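Pertussis toxin-like subunit ArtA (Escherichia coli, PDB 4Z9D) binds NAD and, as the A subunit of a pertussis-like AB5 toxin, probably transfers its ADP-ribose to trimeric G proteins of the host cell. Local coordinates at residues D11-P15 with E16-R20; Y61-A64 with R65-S69; I103-S106 with G107-I111. The protein carries 2 engineered substitutions. One frame throughout, in Å; residues are numbered along the deposited sequence.

Contact 1: D11-P15 with E16-R20; sequences DSRPP and EEIFR. With NAD (nicotinamide-adenine-dinucleotide), chain F.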
loop_
_atom_site.group_PDB
_atom_site.type_symbol
_atom_site.label_atom_id
_atom_site.label_comp_id
_atom_site.label_asym_id
_atom_site.label_seq_id
_atom_site.Cartn_x
_atom_site.Cartn_y
_atom_site.Cartn_z
ATOM N N ASP A 11 2.900 3.003 -7.166
ATOM C CA ASP A 11 3.043 1.846 -8.060
ATOM C C ASP A 11 3.623 2.283 -9.410
ATOM O O ASP A 11 3.400 3.408 -9.846
ATOM C CB ASP A 11 1.680 1.153 -8.242
ATOM C CG ASP A 11 1.809 -0.300 -8.701
ATOM O OD1 ASP A 11 2.284 -0.528 -9.839
ATOM O OD2 ASP A 11 1.427 -1.216 -7.935
ATOM N N SER A 12 4.313 1.384 -10.101
ATOM C CA SER A 12 4.937 1.761 -11.367
ATOM C C SER A 12 3.988 1.642 -12.558
ATOM O O SER A 12 4.265 2.170 -13.635
ATOM C CB SER A 12 6.174 0.900 -11.626
ATOM O OG SER A 12 5.841 -0.476 -11.601
ATOM N N ARG A 13 2.886 0.918 -12.377
ATOM C CA ARG A 13 1.920 0.722 -13.451
ATOM C C ARG A 13 1.042 1.952 -13.638
ATOM O O ARG A 13 0.688 2.615 -12.661
ATOM C CB ARG A 13 1.068 -0.518 -13.193
ATOM C CG ARG A 13 1.883 -1.785 -13.317
ATOM C CD ARG A 13 1.225 -2.955 -12.623
ATOM N NE ARG A 13 1.209 -2.862 -11.172
ATOM C CZ ARG A 13 0.450 -3.645 -10.418
ATOM N NH1 ARG A 13 -0.292 -4.571 -11.011
ATOM N NH2 ARG A 13 0.448 -3.529 -9.088
ATOM N N PRO A 14 0.704 2.271 -14.900
ATOM C CA PRO A 14 -0.017 3.498 -15.271
ATOM C C PRO A 14 -1.534 3.403 -15.115
ATOM O O PRO A 14 -2.070 2.304 -15.046
ATOM C CB PRO A 14 0.353 3.677 -16.750
ATOM C CG PRO A 14 0.525 2.272 -17.246
ATOM C CD PRO A 14 1.123 1.503 -16.091
ATOM N N PRO A 15 -2.219 4.557 -15.037
ATOM C CA PRO A 15 -3.656 4.622 -14.750
ATOM C C PRO A 15 -4.480 3.832 -15.755
ATOM O O PRO A 15 -5.505 3.256 -15.397
ATOM C CB PRO A 15 -3.969 6.121 -14.838
ATOM C CG PRO A 15 -2.693 6.789 -14.506
ATOM C CD PRO A 15 -1.592 5.894 -15.004
ATOM N N GLU A 16 -4.042 3.802 -17.005
ATOM C CA GLU A 16 -4.812 3.110 -18.019
ATOM C C GLU A 16 -5.005 1.639 -17.679
ATOM O O GLU A 16 -6.102 1.095 -17.827
ATOM C CB GLU A 16 -4.117 3.249 -19.373
ATOM C CG GLU A 16 -4.835 2.560 -20.492
ATOM C CD GLU A 16 -6.194 3.141 -20.773
ATOM O OE1 GLU A 16 -6.479 4.282 -20.335
ATOM O OE2 GLU A 16 -6.991 2.424 -21.414
ATOM N N GLU A 17 -3.955 1.020 -17.157
ATOM C CA GLU A 17 -4.041 -0.351 -16.679
ATOM C C GLU A 17 -4.771 -0.433 -15.338
ATOM O O GLU A 17 -5.692 -1.236 -15.150
ATOM C CB GLU A 17 -2.640 -0.948 -16.558
ATOM C CG GLU A 17 -2.634 -2.379 -16.073
ATOM C CD GLU A 17 -1.246 -2.875 -15.757
ATOM O OE1 GLU A 17 -0.276 -2.200 -16.161
ATOM O OE2 GLU A 17 -1.122 -3.952 -15.130
ATOM N N ILE A 18 -4.326 0.400 -14.402
ATOM C CA ILE A 18 -4.790 0.345 -13.026
ATOM C C ILE A 18 -6.242 0.805 -12.854
ATOM O O ILE A 18 -6.983 0.196 -12.093
ATOM C CB ILE A 18 -3.837 1.157 -12.120
ATOM C CG1 ILE A 18 -2.428 0.546 -12.167
ATOM C CG2 ILE A 18 -4.334 1.192 -10.697
ATOM C CD1 ILE A 18 -2.395 -0.963 -11.799
ATOM N N PHE A 19 -6.670 1.841 -13.569
ATOM C CA PHE A 19 -8.061 2.290 -13.444
ATOM C C PHE A 19 -9.015 1.203 -13.918
ATOM O O PHE A 19 -10.133 1.056 -13.405
ATOM C CB PHE A 19 -8.314 3.550 -14.265
ATOM C CG PHE A 19 -7.740 4.806 -13.667
ATOM C CD1 PHE A 19 -7.740 5.978 -14.402
ATOM C CD2 PHE A 19 -7.185 4.817 -12.390
ATOM C CE1 PHE A 19 -7.210 7.143 -13.883
ATOM C CE2 PHE A 19 -6.669 5.986 -11.860
ATOM C CZ PHE A 19 -6.677 7.149 -12.614
ATOM N N ARG A 20 -8.535 0.413 -14.874
ATOM C CA ARG A 20 -9.348 -0.612 -15.504
ATOM C C ARG A 20 -9.335 -1.855 -14.626
ATOM O O ARG A 20 -10.384 -2.400 -14.287
ATOM C CB ARG A 20 -8.799 -0.959 -16.893
ATOM C CG ARG A 20 -9.575 -2.052 -17.617
ATOM C CD ARG A 20 -8.637 -2.934 -18.420
ATOM N NE ARG A 20 -7.811 -2.224 -19.377
ATOM C CZ ARG A 20 -6.543 -2.546 -19.614
ATOM N NH1 ARG A 20 -5.829 -1.860 -20.497
ATOM N NH2 ARG A 20 -5.973 -3.523 -18.924
HETATM P PA NAD F . 4.892 -4.617 -4.539
HETATM O O1A NAD F . 3.438 -4.677 -4.239
HETATM O O2A NAD F . 5.627 -5.868 -4.858
HETATM O O5B NAD F . 5.081 -3.531 -5.741
HETATM C C5B NAD F . 6.333 -3.248 -6.386
HETATM C C4B NAD F . 6.095 -3.309 -7.910
HETATM O O4B NAD F . 5.795 -4.676 -8.323
HETATM C C3B NAD F . 4.849 -2.549 -8.252
HETATM O O3B NAD F . 5.180 -1.127 -8.287
HETATM C C2B NAD F . 4.612 -3.085 -9.635
HETATM O O2B NAD F . 5.691 -2.669 -10.455
HETATM C C1B NAD F . 4.796 -4.590 -9.381
HETATM N N9A NAD F . 3.637 -5.379 -8.831
HETATM C C8A NAD F . 3.048 -5.428 -7.637
HETATM N N7A NAD F . 2.082 -6.349 -7.693
HETATM C C5A NAD F . 2.082 -6.888 -8.915
HETATM C C6A NAD F . 1.328 -7.845 -9.487
HETATM N N6A NAD F . 0.383 -8.395 -8.729
HETATM N N1A NAD F . 1.506 -8.233 -10.761
HETATM C C2A NAD F . 2.515 -7.622 -11.503
HETATM N N3A NAD F . 3.287 -6.627 -10.890
HETATM C C4A NAD F . 3.053 -6.286 -9.611
HETATM O O3 NAD F . 5.645 -3.932 -3.332
HETATM P PN NAD F . 5.131 -2.567 -2.612
HETATM O O1N NAD F . 3.644 -2.529 -2.555
HETATM O O2N NAD F . 5.893 -1.423 -3.160
HETATM O O5D NAD F . 5.632 -2.889 -1.136
HETATM C C5D NAD F . 6.999 -3.207 -0.847
HETATM C C4D NAD F . 7.320 -2.819 0.600
HETATM O O4D NAD F . 6.888 -1.419 0.715
HETATM C C3D NAD F . 6.485 -3.631 1.608
HETATM O O3D NAD F . 7.163 -3.727 2.866
HETATM C C2D NAD F . 5.301 -2.698 1.761
HETATM O O2D NAD F . 4.565 -2.978 2.973
HETATM C C1D NAD F . 5.961 -1.325 1.811
HETATM N N1N NAD F . 4.925 -0.257 1.576
HETATM C C2N NAD F . 4.601 0.150 0.258
HETATM C C3N NAD F . 3.619 1.105 -0.005
HETATM C C7N NAD F . 3.318 1.512 -1.319
HETATM O O7N NAD F . 2.573 2.624 -1.475
HETATM N N7N NAD F . 3.823 0.812 -2.338
HETATM C C4N NAD F . 2.939 1.665 1.074
HETATM C C5N NAD F . 3.248 1.282 2.378
HETATM C C6N NAD F . 4.220 0.323 2.644
HETATM O O HOH W 1 0.429 -5.638 -14.097
#
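Arg-13, two residues ahead of helix 15-21, runs its side chain past Glu-17 and Ile-18 of the first turn and ends under the adenine of NAD. Its first carbon, Arg-13 CB, lies 3.8 Å from Ile-18 CD1. Next, CG passes Glu-17 OE1, and CD of Arg-13 comes 3.6 Å from Glu-17 OE2. A bend at chi3 (-69°) then swings the guanidinium to Asp-11, which it grips side-on: NE reaches OD1 of Asp-11 at 2.9 Å, and NH2 makes the salt bridge to Asp-11 OD2 at 2.8 Å. Both oxygens are met on the syn side, somewhat out of the carboxylate plane. The anti lone pair of OD1 takes the backbone N of Arg-13, closing an Asx turn. NAD C4A stands 3.7 Å above the centre of the guanidinium plane of Arg-13, while Ile-18 CD1 backs the opposite face. At the tip, NH1 makes a weak bond to a water that donates to Glu-17 OE2. Farther along the chain, Ile-18 N donates to Pro-14 O, and Pro-15 CB lies over the Phe-19 ring in a CH-pi contact. Arg-9 salt-bridges the same Asp-11 OD2, and Ser-12 N donates to NAD O3B. Asp-11 therefore fixes the rotation of a cation held flat beneath the adenine, where its positive charge would probably be attracted to the electron-rich base.

Contact 2: Y61-A64 with R65-S69; sequences YNIA and RQYYS. With NAD (nicotinamide-adenine-dinucleotide), chain F.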
loop_
_atom_site.group_PDB
_atom_site.type_symbol
_atom_site.label_atom_id
_atom_site.label_comp_id
_atom_site.label_asym_id
_atom_site.label_seq_id
_atom_site.Cartn_x
_atom_site.Cartn_y
_atom_site.Cartn_z
ATOM N N TYR A 61 5.832 10.202 -0.773
ATOM C CA TYR A 61 7.018 10.795 -1.399
ATOM C C TYR A 61 8.308 10.068 -1.019
ATOM O O TYR A 61 9.228 9.920 -1.841
ATOM C CB TYR A 61 7.139 12.273 -1.031
ATOM C CG TYR A 61 6.072 13.120 -1.662
ATOM C CD1 TYR A 61 6.115 13.420 -3.020
ATOM C CD2 TYR A 61 5.008 13.604 -0.913
ATOM C CE1 TYR A 61 5.138 14.200 -3.615
ATOM C CE2 TYR A 61 4.019 14.384 -1.497
ATOM C CZ TYR A 61 4.092 14.676 -2.847
ATOM O OH TYR A 61 3.115 15.445 -3.427
ATOM N N ASN A 62 8.381 9.630 0.228
ATOM C CA ASN A 62 9.565 8.940 0.722
ATOM C C ASN A 62 9.688 7.534 0.168
ATOM O O ASN A 62 10.781 7.074 -0.143
ATOM C CB ASN A 62 9.553 8.897 2.242
ATOM C CG ASN A 62 9.764 10.267 2.865
ATOM O OD1 ASN A 62 10.348 11.168 2.247
ATOM N ND2 ASN A 62 9.288 10.432 4.097
ATOM N N ILE A 63 8.559 6.837 0.072
ATOM C CA ILE A 63 8.520 5.541 -0.603
ATOM C C ILE A 63 8.959 5.672 -2.070
ATOM O O ILE A 63 9.758 4.874 -2.571
ATOM C CB ILE A 63 7.101 4.925 -0.524
ATOM C CG1 ILE A 63 6.775 4.535 0.918
ATOM C CG2 ILE A 63 6.966 3.714 -1.442
ATOM C CD1 ILE A 63 5.288 4.223 1.145
ATOM N N ALA A 64 8.439 6.685 -2.758
ATOM C CA ALA A 64 8.813 6.907 -4.148
ATOM C C ALA A 64 10.315 7.209 -4.277
ATOM O O ALA A 64 10.969 6.735 -5.211
ATOM C CB ALA A 64 8.012 8.031 -4.733
ATOM N N ARG A 65 10.847 8.010 -3.358
ATOM C CA ARG A 65 12.278 8.327 -3.376
ATOM C C ARG A 65 13.131 7.068 -3.265
ATOM O O ARG A 65 14.132 6.908 -3.971
ATOM C CB ARG A 65 12.631 9.274 -2.239
ATOM C CG ARG A 65 14.120 9.536 -2.093
ATOM C CD ARG A 65 14.363 10.596 -1.023
ATOM N NE ARG A 65 13.836 11.890 -1.442
ATOM C CZ ARG A 65 12.724 12.443 -0.976
ATOM N NH1 ARG A 65 11.993 11.813 -0.071
ATOM N NH2 ARG A 65 12.336 13.625 -1.435
ATOM N N GLN A 66 12.711 6.178 -2.369
ATOM C CA GLN A 66 13.401 4.917 -2.142
ATOM C C GLN A 66 13.481 4.112 -3.439
ATOM O O GLN A 66 14.543 3.601 -3.801
ATOM C CB GLN A 66 12.675 4.123 -1.049
ATOM C CG GLN A 66 13.285 2.776 -0.706
ATOM C CD GLN A 66 12.332 1.893 0.093
ATOM O OE1 GLN A 66 11.289 2.350 0.568
ATOM N NE2 GLN A 66 12.685 0.618 0.233
ATOM N N TYR A 67 12.363 4.039 -4.155
ATOM C CA TYR A 67 12.311 3.293 -5.402
ATOM C C TYR A 67 13.087 3.988 -6.517
ATOM O O TYR A 67 13.855 3.349 -7.228
ATOM C CB TYR A 67 10.859 3.074 -5.821
ATOM C CG TYR A 67 10.086 2.208 -4.845
ATOM C CD1 TYR A 67 10.745 1.461 -3.880
ATOM C CD2 TYR A 67 8.706 2.163 -4.872
ATOM C CE1 TYR A 67 10.053 0.678 -2.981
ATOM C CE2 TYR A 67 7.999 1.379 -3.978
ATOM C CZ TYR A 67 8.679 0.640 -3.034
ATOM O OH TYR A 67 7.988 -0.145 -2.132
ATOM N N TYR A 68 12.890 5.298 -6.652
ATOM C CA TYR A 68 13.567 6.099 -7.680
ATOM C C TYR A 68 15.086 6.040 -7.591
ATOM O O TYR A 68 15.784 6.065 -8.600
ATOM C CB TYR A 68 13.127 7.556 -7.565
ATOM C CG TYR A 68 11.917 7.945 -8.377
ATOM C CD1 TYR A 68 10.897 8.701 -7.804
ATOM C CD2 TYR A 68 11.804 7.594 -9.711
ATOM C CE1 TYR A 68 9.787 9.072 -8.535
ATOM C CE2 TYR A 68 10.698 7.962 -10.453
ATOM C CZ TYR A 68 9.695 8.707 -9.859
ATOM O OH TYR A 68 8.591 9.084 -10.593
ATOM N N SER A 69 15.600 5.965 -6.376
ATOM C CA SER A 69 17.034 6.058 -6.183
ATOM C C SER A 69 17.698 4.685 -6.135
ATOM O O SER A 69 18.893 4.584 -5.904
ATOM C CB SER A 69 17.346 6.857 -4.910
ATOM O OG SER A 69 16.946 6.154 -3.753
HETATM P PA NAD F . 4.892 -4.617 -4.539
HETATM O O1A NAD F . 3.438 -4.677 -4.239
HETATM O O2A NAD F . 5.627 -5.868 -4.858
HETATM O O5B NAD F . 5.081 -3.531 -5.741
HETATM C C5B NAD F . 6.333 -3.248 -6.386
HETATM C C4B NAD F . 6.095 -3.309 -7.910
HETATM O O4B NAD F . 5.795 -4.676 -8.323
HETATM C C3B NAD F . 4.849 -2.549 -8.252
HETATM O O3B NAD F . 5.180 -1.127 -8.287
HETATM C C2B NAD F . 4.612 -3.085 -9.635
HETATM O O2B NAD F . 5.691 -2.669 -10.455
HETATM C C1B NAD F . 4.796 -4.590 -9.381
HETATM N N9A NAD F . 3.637 -5.379 -8.831
HETATM C C8A NAD F . 3.048 -5.428 -7.637
HETATM N N7A NAD F . 2.082 -6.349 -7.693
HETATM C C5A NAD F . 2.082 -6.888 -8.915
HETATM C C6A NAD F . 1.328 -7.845 -9.487
HETATM N N6A NAD F . 0.383 -8.395 -8.729
HETATM N N1A NAD F . 1.506 -8.233 -10.761
HETATM C C2A NAD F . 2.515 -7.622 -11.503
HETATM N N3A NAD F . 3.287 -6.627 -10.890
HETATM C C4A NAD F . 3.053 -6.286 -9.611
HETATM O O3 NAD F . 5.645 -3.932 -3.332
HETATM P PN NAD F . 5.131 -2.567 -2.612
HETATM O O1N NAD F . 3.644 -2.529 -2.555
HETATM O O2N NAD F . 5.893 -1.423 -3.160
HETATM O O5D NAD F . 5.632 -2.889 -1.136
HETATM C C5D NAD F . 6.999 -3.207 -0.847
HETATM C C4D NAD F . 7.320 -2.819 0.600
HETATM O O4D NAD F . 6.888 -1.419 0.715
HETATM C C3D NAD F . 6.485 -3.631 1.608
HETATM O O3D NAD F . 7.163 -3.727 2.866
HETATM C C2D NAD F . 5.301 -2.698 1.761
HETATM O O2D NAD F . 4.565 -2.978 2.973
HETATM C C1D NAD F . 5.961 -1.325 1.811
HETATM N N1N NAD F . 4.925 -0.257 1.576
HETATM C C2N NAD F . 4.601 0.150 0.258
HETATM C C3N NAD F . 3.619 1.105 -0.005
HETATM C C7N NAD F . 3.318 1.512 -1.319
HETATM O O7N NAD F . 2.573 2.624 -1.475
HETATM N N7N NAD F . 3.823 0.812 -2.338
HETATM C C4N NAD F . 2.939 1.665 1.074
HETATM C C5N NAD F . 3.248 1.282 2.378
HETATM C C6N NAD F . 4.220 0.323 2.644
#
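Ile-63 and Tyr-67, one turn apart on helix 57-68, run alongside each other in the same direction and present this face of the helix to NAD. The pair is an i to i+4 contact along a regular alpha-helix. Ile-63 CG2 packs 3.6 Å from CE2 of Tyr-67, while the other branch of the isoleucine carries CD1 to within 3.5 Å of NAD C4N, on the nicotinamide ring. With CG anti to the carbonyl carbon (chi1 -64°), the Tyr-67 ring lies over the carbonyl of Ile-63, whose O faces it near the rim, and the phenol OH donates to NAD O2N at 2.7 Å. One hydrogen bond to a pyrophosphate oxygen and one apolar methyl at the nicotinamide thus hold two parts of the same ligand.

Ala-64 is the buried residue of this turn. It packs on Leu-77 and Leu-136, and its O accepts Tyr-68 N at 2.8 Å; the Tyr-68 ring stacks with Tyr-138, and its OH bonds to Leu-136 O. The helix thus rests on strands 77-83 and 130-139.

The outer side is looser. Asn-62 and Gln-66 are exposed, and Asn-62 OD1 comes to the edge of the Arg-65 guanidinium, 2.9 Å from NH1, with the amide and guanidinium planes 54° apart. Arg-65 NH2 is tied to Ser-143 O. At the helix end, Ser-69 OG and Ser-69 N reach Arg-65 O from opposite faces of its carbonyl plane, at 2.9 and 3.0 Å.

Contact 3: I103-S106 with G107-I111; sequences ITFS and GFERI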
loop_
_atom_site.group_PDB
_atom_site.type_symbol
_atom_site.label_atom_id
_atom_site.label_comp_id
_atom_site.label_asym_id
_atom_site.label_seq_id
_atom_site.Cartn_x
_atom_site.Cartn_y
_atom_site.Cartn_z
ATOM N N ILE A 103 4.517 -14.409 18.399
ATOM C CA ILE A 103 5.382 -13.905 17.343
ATOM C C ILE A 103 6.123 -12.659 17.867
ATOM O O ILE A 103 5.540 -11.807 18.544
ATOM C CB ILE A 103 4.577 -13.576 16.066
ATOM C CG1 ILE A 103 3.851 -14.824 15.563
ATOM C CG2 ILE A 103 5.473 -12.987 14.996
ATOM C CD1 ILE A 103 4.781 -15.962 15.229
ATOM N N THR A 104 7.412 -12.561 17.563
ATOM C CA THR A 104 8.214 -11.451 18.066
ATOM C C THR A 104 8.516 -10.434 16.983
ATOM O O THR A 104 9.009 -10.776 15.910
ATOM C CB THR A 104 9.551 -11.927 18.660
ATOM O OG1 THR A 104 10.159 -12.875 17.776
ATOM C CG2 THR A 104 9.339 -12.547 20.035
ATOM N N PHE A 105 8.188 -9.180 17.263
ATOM C CA PHE A 105 8.591 -8.088 16.399
ATOM C C PHE A 105 9.780 -7.391 17.041
ATOM O O PHE A 105 9.733 -7.040 18.215
ATOM C CB PHE A 105 7.426 -7.126 16.173
ATOM C CG PHE A 105 6.270 -7.754 15.440
ATOM C CD1 PHE A 105 6.177 -7.667 14.063
ATOM C CD2 PHE A 105 5.290 -8.453 16.134
ATOM C CE1 PHE A 105 5.119 -8.253 13.386
ATOM C CE2 PHE A 105 4.235 -9.037 15.470
ATOM C CZ PHE A 105 4.149 -8.942 14.092
ATOM N N SER A 106 10.843 -7.203 16.272
ATOM C CA SER A 106 12.061 -6.602 16.800
ATOM C C SER A 106 11.865 -5.137 17.143
ATOM O O SER A 106 10.895 -4.511 16.705
ATOM C CB SER A 106 13.184 -6.744 15.791
ATOM O OG SER A 106 12.950 -5.877 14.702
ATOM N N GLY A 107 12.804 -4.577 17.901
ATOM C CA GLY A 107 12.769 -3.160 18.203
ATOM C C GLY A 107 12.754 -2.349 16.923
ATOM O O GLY A 107 12.088 -1.312 16.846
ATOM N N PHE A 108 13.480 -2.826 15.915
ATOM C CA PHE A 108 13.583 -2.101 14.656
ATOM C C PHE A 108 12.256 -2.118 13.903
ATOM O O PHE A 108 11.854 -1.112 13.316
ATOM C CB PHE A 108 14.689 -2.672 13.777
ATOM C CG PHE A 108 14.810 -1.981 12.445
ATOM C CD1 PHE A 108 14.331 -2.584 11.293
ATOM C CD2 PHE A 108 15.369 -0.714 12.350
ATOM C CE1 PHE A 108 14.421 -1.952 10.067
ATOM C CE2 PHE A 108 15.474 -0.075 11.123
ATOM C CZ PHE A 108 14.996 -0.693 9.982
ATOM N N GLU A 109 11.609 -3.274 13.865
ATOM C CA GLU A 109 10.303 -3.388 13.216
ATOM C C GLU A 109 9.278 -2.451 13.848
ATOM O O GLU A 109 8.500 -1.798 13.142
ATOM C CB GLU A 109 9.816 -4.834 13.268
ATOM C CG GLU A 109 10.614 -5.758 12.356
ATOM C CD GLU A 109 10.179 -7.208 12.452
ATOM O OE1 GLU A 109 10.156 -7.741 13.583
ATOM O OE2 GLU A 109 9.879 -7.817 11.398
ATOM N N ARG A 110 9.286 -2.366 15.177
ATOM C CA ARG A 110 8.292 -1.550 15.864
ATOM C C ARG A 110 8.542 -0.072 15.620
ATOM O O ARG A 110 7.596 0.711 15.533
ATOM C CB ARG A 110 8.262 -1.870 17.359
ATOM C CG ARG A 110 7.913 -3.335 17.634
ATOM C CD ARG A 110 7.234 -3.547 18.974
ATOM N NE ARG A 110 6.839 -4.945 19.154
ATOM C CZ ARG A 110 5.587 -5.381 19.069
ATOM N NH1 ARG A 110 5.316 -6.670 19.251
ATOM N NH2 ARG A 110 4.605 -4.530 18.803
ATOM N N ILE A 111 9.810 0.311 15.503
ATOM C CA ILE A 111 10.136 1.686 15.130
ATOM C C ILE A 111 9.603 2.019 13.728
ATOM O O ILE A 111 9.076 3.102 13.497
ATOM C CB ILE A 111 11.656 1.937 15.209
ATOM C CG1 ILE A 111 12.039 2.245 16.658
ATOM C CG2 ILE A 111 12.079 3.106 14.330
ATOM C CD1 ILE A 111 13.512 2.321 16.886
#
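Ser-106 and Glu-109 form a capping box at the start of helix 107-112. Each side chain takes the other's backbone N-H: Glu-109 N donates to Ser-106 OG at 3.0 Å, and Ser-106 N donates to Glu-109 OE1 at 2.8 Å, both bonds fairly straight. The serine manages this because its OG sits between the backbone N and the carbonyl carbon (chi1 72°), facing the first turn. The glutamate comes back along an extended chain and offers the anti lone pair of OE1, which leaves OE2 to salt-bridge Arg-37 NE. That outer partner, from helix 32-37, probably helps hold the carboxylate that closes the box.

One residue earlier, Phe-105 is buried against Val-95, Leu-98 and Thr-99 of helix 92-100, so the loop is anchored just before the cap. Arg-110, whose N donates to Ser-106 O at 3.1 Å, lays its extended chain back across the phenylalanine at about a right angle. Its guanidinium has Phe-105 CB and CG over one face, with the ring turned 73° from it. Thr-99 OG1 bonds to NH1 of Arg-110, and the same nitrogen lies 3.6 Å from Phe-105 CD2.

In the fold
The three contacts come in series along one ADP-ribosyltransferase-type domain. Contacts 1 and 2 both touch NAD: their centres are 18 Å apart, with the dinucleotide spanning between them. Contact 1, at the end of strand 6-11, serves the adenosine half, and contact 2, on helix 57-68, the nicotinamide half; both pack on strands 77-83 and 130-139 of the four-stranded antiparallel sheet. Together they line the two ends of the NAD pocket. Contact 3 is a helix start away from the ligand, joining helices 32-37 and 92-100 to helix 107-112; its centre lies 33 Å from that of contact 1, across the chain's centre, and the Glu-109 side chain is about 10 Å from NAD.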